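Local coordinates for D-alanine--D-alanine ligase (Acinetobacter baumannii ACICU, PDB 5D8D), which catalyses the ATP-dependent joining of two D-alanine molecules into D-alanyl-D-alanine, a building block of bacterial peptidoglycan, at residues V101-K104 with Q105-G109; Q236-C239 with L240-F243. All blocks are in the same frame, centred on the assembly; numbering follows the deposited sequence.

Contact 1. Residues V101-K104 with Q105-G109; sequences VKTK and QIWQG
The indole of Trp107 takes Thr103, one helical turn earlier, onto one of its faces. Thr103 CG2 stands 3.4 Å from the centroid of the Trp107 six-membered ring and only 11° off its normal, a CH-pi contact, while Thr103 O lies over the same face nearer the five-membered ring, 3.3 Å from Trp107 CG. At the ring edge, NE1 is hydrogen-bonded to Ala242 O of helix 229-245. The methyl is brought there because CG2 is anti to the backbone N (OG1 at chi1 -65°), which turns OG1 back to the carbonyl oxygens of Ile96 and Asp99. On another side of the helix the Gln105 amide runs alongside Val101, its OE1 3.7 Å from Val101 CG2, and its NE2 lies 3.9 Å from Lys102 CG. Beneath run the i to i+4 bonds of an alpha helix, among them Ile106 N to Lys102 O at 3.0 Å, nearly straight at 172°. Gly109 N bonds to Gln105 O in the same way. Lys104 reaches a salt bridge with Glu176, a residue of the predicted ATP site. Helix 100-108 touches strands of two sheets, with Val101 and Lys104 against Met174 of strand 173-177, Thr103 and Trp107 against strand 264-270, and Gln105 packed on Ile106 of the second subunit.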
loop_
_atom_site.group_PDB
_atom_site.type_symbol
_atom_site.label_atom_id
_atom_site.label_comp_id
_atom_site.label_asym_id
_atom_site.label_seq_id
_atom_site.Cartn_x
_atom_site.Cartn_y
_atom_site.Cartn_z
ATOM N N VAL A 101 1.596 7.698 -8.439
ATOM C CA VAL A 101 1.293 6.838 -9.586
ATOM C C VAL A 101 0.382 5.710 -9.173
ATOM O O VAL A 101 -0.575 5.418 -9.925
ATOM C CB VAL A 101 2.489 6.354 -10.455
ATOM C CG1 VAL A 101 3.779 7.118 -10.178
ATOM C CG2 VAL A 101 2.664 4.836 -10.444
ATOM N N LYS A 102 0.620 5.101 -7.994
ATOM C CA LYS A 102 -0.234 3.975 -7.573
ATOM C C LYS A 102 -1.638 4.415 -7.277
ATOM O O LYS A 102 -2.579 3.692 -7.573
ATOM C CB LYS A 102 0.363 3.176 -6.405
ATOM C CG LYS A 102 1.601 2.396 -6.819
ATOM C CD LYS A 102 2.024 1.407 -5.767
ATOM C CE LYS A 102 3.273 0.654 -6.198
ATOM N NZ LYS A 102 4.494 1.472 -6.076
ATOM N N THR A 103 -1.785 5.614 -6.714
ATOM C CA THR A 103 -3.099 6.244 -6.550
ATOM C C THR A 103 -3.832 6.382 -7.913
ATOM O O THR A 103 -5.010 6.067 -8.029
ATOM C CB THR A 103 -2.955 7.610 -5.862
ATOM O OG1 THR A 103 -2.467 7.433 -4.527
ATOM C CG2 THR A 103 -4.294 8.303 -5.757
ATOM N N LYS A 104 -3.132 6.873 -8.924
ATOM C CA LYS A 104 -3.753 7.079 -10.246
ATOM C C LYS A 104 -4.100 5.762 -10.951
ATOM O O LYS A 104 -5.135 5.666 -11.598
ATOM C CB LYS A 104 -2.866 7.916 -11.153
ATOM C CG LYS A 104 -2.797 9.377 -10.788
ATOM C CD LYS A 104 -1.506 9.968 -11.352
ATOM C CE LYS A 104 -1.643 11.347 -11.950
ATOM N NZ LYS A 104 -2.357 11.348 -13.266
ATOM N N GLN A 105 -3.253 4.747 -10.791
ATOM C CA GLN A 105 -3.544 3.455 -11.360
ATOM C C GLN A 105 -4.780 2.914 -10.707
ATOM O O GLN A 105 -5.681 2.453 -11.398
ATOM C CB GLN A 105 -2.389 2.509 -11.186
ATOM C CG GLN A 105 -1.143 2.957 -11.923
ATOM C CD GLN A 105 0.137 2.205 -11.583
ATOM O OE1 GLN A 105 1.028 2.122 -12.424
ATOM N NE2 GLN A 105 0.257 1.675 -10.368
ATOM N N ILE A 106 -4.871 2.996 -9.383
ATOM C CA ILE A 106 -6.139 2.646 -8.725
ATOM C C ILE A 106 -7.331 3.434 -9.292
ATOM O O ILE A 106 -8.439 2.875 -9.496
ATOM C CB ILE A 106 -6.102 2.841 -7.205
ATOM C CG1 ILE A 106 -5.022 1.971 -6.539
ATOM C CG2 ILE A 106 -7.456 2.500 -6.592
ATOM C CD1 ILE A 106 -5.066 0.504 -6.874
ATOM N N TRP A 107 -7.113 4.726 -9.544
ATOM C CA TRP A 107 -8.135 5.560 -10.173
ATOM C C TRP A 107 -8.437 5.203 -11.670
ATOM O O TRP A 107 -9.613 5.100 -12.029
ATOM C CB TRP A 107 -7.812 7.052 -9.988
ATOM C CG TRP A 107 -7.950 7.557 -8.583
ATOM C CD1 TRP A 107 -8.694 7.012 -7.557
ATOM C CD2 TRP A 107 -7.349 8.719 -8.058
ATOM N NE1 TRP A 107 -8.559 7.764 -6.428
ATOM C CE2 TRP A 107 -7.731 8.816 -6.707
ATOM C CE3 TRP A 107 -6.502 9.693 -8.594
ATOM C CZ2 TRP A 107 -7.313 9.856 -5.892
ATOM C CZ3 TRP A 107 -6.087 10.731 -7.776
ATOM C CH2 TRP A 107 -6.497 10.802 -6.447
ATOM N N GLN A 108 -7.416 5.003 -12.515
ATOM C CA GLN A 108 -7.606 4.452 -13.885
ATOM C C GLN A 108 -8.379 3.156 -13.822
ATOM O O GLN A 108 -9.314 2.938 -14.568
ATOM C CB GLN A 108 -6.272 4.179 -14.549
ATOM C CG GLN A 108 -5.666 5.407 -15.196
ATOM C CD GLN A 108 -4.166 5.304 -15.466
ATOM O OE1 GLN A 108 -3.485 4.339 -15.064
ATOM N NE2 GLN A 108 -3.633 6.325 -16.153
ATOM N N GLY A 109 -8.022 2.339 -12.844
ATOM C CA GLY A 109 -8.613 1.061 -12.673
ATOM C C GLY A 109 -10.011 1.055 -12.143
ATOM O O GLY A 109 -10.583 -0.020 -12.033
#

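Contact 2. Residues Q236-C239 with L240-F243; sequences QALC and LRAF
Backbone hydrogen bonds carry the contact between Gln236-Cys239 and Leu240-Phe243, four successive i to i+4 links of an alpha helix. Leu240 N meets Gln236 O at 2.8 Å and Arg241 N meets Ala237 O at 3.2 Å. Ala242 N bonds to Leu238 O at 3.0 Å; the bond from Phe243 N to Cys239 O, at 2.8 Å, is the most bent of the four, with an N-H...O angle of 140°.

Van der Waals contacts come next, mostly of side-chain carbons against carbonyl oxygens one turn back. Arg241 CG sits 3.4 Å from Ala237 O, and Phe243 CB 3.2 Å from Cys239 O. The Arg241 chain bends at chi3 (-69°), bringing its guanidinium back along the helix until NH2 is 4.5 Å from Leu238 CD1, a loose and oblique approach.

Aromatic and apolar packing ties the helix to its surroundings. Phe243 stacks on Phe188, while Cys239 and Ala242 rest on Leu266. Such a helix lying on an antiparallel sheet, here strands 181-189, 192-198, 252-259 and 264-270, is part of the ATP-grasp fold; in this enzyme the same sheet carries Asp255 and Glu268, predicted magnesium ligands.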
loop_
_atom_site.group_PDB
_atom_site.type_symbol
_atom_site.label_atom_id
_atom_site.label_comp_id
_atom_site.label_asym_id
_atom_site.label_seq_id
_atom_site.Cartn_x
_atom_site.Cartn_y
_atom_site.Cartn_z
ATOM N N GLN A 236 -17.714 16.919 -5.616
ATOM C CA GLN A 236 -17.711 16.210 -4.316
ATOM C C GLN A 236 -18.072 14.719 -4.463
ATOM O O GLN A 236 -17.437 13.866 -3.868
ATOM C CB GLN A 236 -18.667 16.887 -3.320
ATOM C CG GLN A 236 -18.219 18.277 -2.907
ATOM C CD GLN A 236 -19.238 19.005 -2.068
ATOM O OE1 GLN A 236 -20.433 19.004 -2.357
ATOM N NE2 GLN A 236 -18.769 19.644 -1.021
ATOM N N ALA A 237 -19.076 14.424 -5.283
ATOM C CA ALA A 237 -19.426 13.033 -5.640
ATOM C C ALA A 237 -18.262 12.291 -6.294
ATOM O O ALA A 237 -17.935 11.163 -5.950
ATOM C CB ALA A 237 -20.623 13.026 -6.570
ATOM N N LEU A 238 -17.632 12.934 -7.245
ATOM C CA LEU A 238 -16.487 12.353 -7.910
ATOM C C LEU A 238 -15.357 12.036 -6.918
ATOM O O LEU A 238 -14.781 10.947 -6.934
ATOM C CB LEU A 238 -15.993 13.316 -8.989
ATOM C CG LEU A 238 -14.777 12.851 -9.758
ATOM C CD1 LEU A 238 -15.190 11.656 -10.604
ATOM C CD2 LEU A 238 -14.185 13.979 -10.607
ATOM N N CYS A 239 -15.065 13.010 -6.054
ATOM C CA CYS A 239 -14.018 12.882 -5.049
ATOM C C CYS A 239 -14.391 11.860 -3.984
ATOM O O CYS A 239 -13.525 11.193 -3.458
ATOM C CB CYS A 239 -13.682 14.242 -4.424
ATOM S SG CYS A 239 -12.890 15.346 -5.609
ATOM N N LEU A 240 -15.666 11.746 -3.656
ATOM C CA LEU A 240 -16.088 10.699 -2.734
ATOM C C LEU A 240 -15.686 9.364 -3.277
ATOM O O LEU A 240 -15.147 8.557 -2.552
ATOM C CB LEU A 240 -17.592 10.726 -2.509
ATOM C CG LEU A 240 -18.187 9.673 -1.589
ATOM C CD1 LEU A 240 -17.534 9.677 -0.231
ATOM C CD2 LEU A 240 -19.664 9.954 -1.469
ATOM N N ARG A 241 -15.927 9.146 -4.564
ATOM C CA ARG A 241 -15.590 7.878 -5.209
ATOM C C ARG A 241 -14.092 7.654 -5.298
ATOM O O ARG A 241 -13.610 6.535 -5.159
ATOM C CB ARG A 241 -16.190 7.803 -6.610
ATOM C CG ARG A 241 -17.700 7.841 -6.625
ATOM C CD ARG A 241 -18.233 7.091 -7.825
ATOM N NE ARG A 241 -17.937 7.779 -9.077
ATOM C CZ ARG A 241 -17.849 7.203 -10.283
ATOM N NH1 ARG A 241 -17.991 5.884 -10.448
ATOM N NH2 ARG A 241 -17.601 7.961 -11.353
ATOM N N ALA A 242 -13.353 8.717 -5.543
ATOM C CA ALA A 242 -11.893 8.633 -5.542
ATOM C C ALA A 242 -11.380 8.267 -4.148
ATOM O O ALA A 242 -10.377 7.552 -4.010
ATOM C CB ALA A 242 -11.284 9.951 -6.007
ATOM N N PHE A 243 -12.075 8.771 -3.133
ATOM C CA PHE A 243 -11.675 8.594 -1.744
ATOM C C PHE A 243 -11.917 7.126 -1.381
ATOM O O PHE A 243 -11.024 6.462 -0.844
ATOM C CB PHE A 243 -12.473 9.571 -0.850
ATOM C CG PHE A 243 -12.016 9.668 0.584
ATOM C CD1 PHE A 243 -10.918 10.437 0.923
ATOM C CD2 PHE A 243 -12.730 9.034 1.605
ATOM C CE1 PHE A 243 -10.529 10.577 2.258
ATOM C CE2 PHE A 243 -12.333 9.149 2.945
ATOM C CZ PHE A 243 -11.229 9.936 3.270
#

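Overall arrangement
From the N terminus, the chain passes through the parallel sheet built on strands 9-13, 41-45 and 60-63 before reaching contact 1 on helix 100-108. It then forms the antiparallel sheet in which 117-120 is an edge strand and 173-177 its inner neighbour, then strands 181-189 and 192-198 of a second antiparallel sheet, before contact 2 on helix 229-245. Each contact joins consecutive residues of one helix, so neither closes a loop; they follow in series, without nesting or crossing. Their centres are 14 Å apart, yet they touch: Trp107 NE1 is 3.0 Å from Ala242 O, a probable hydrogen bond. Both helices also meet Leu266 of strand 264-270, while contact 1 alone reaches the second subunit.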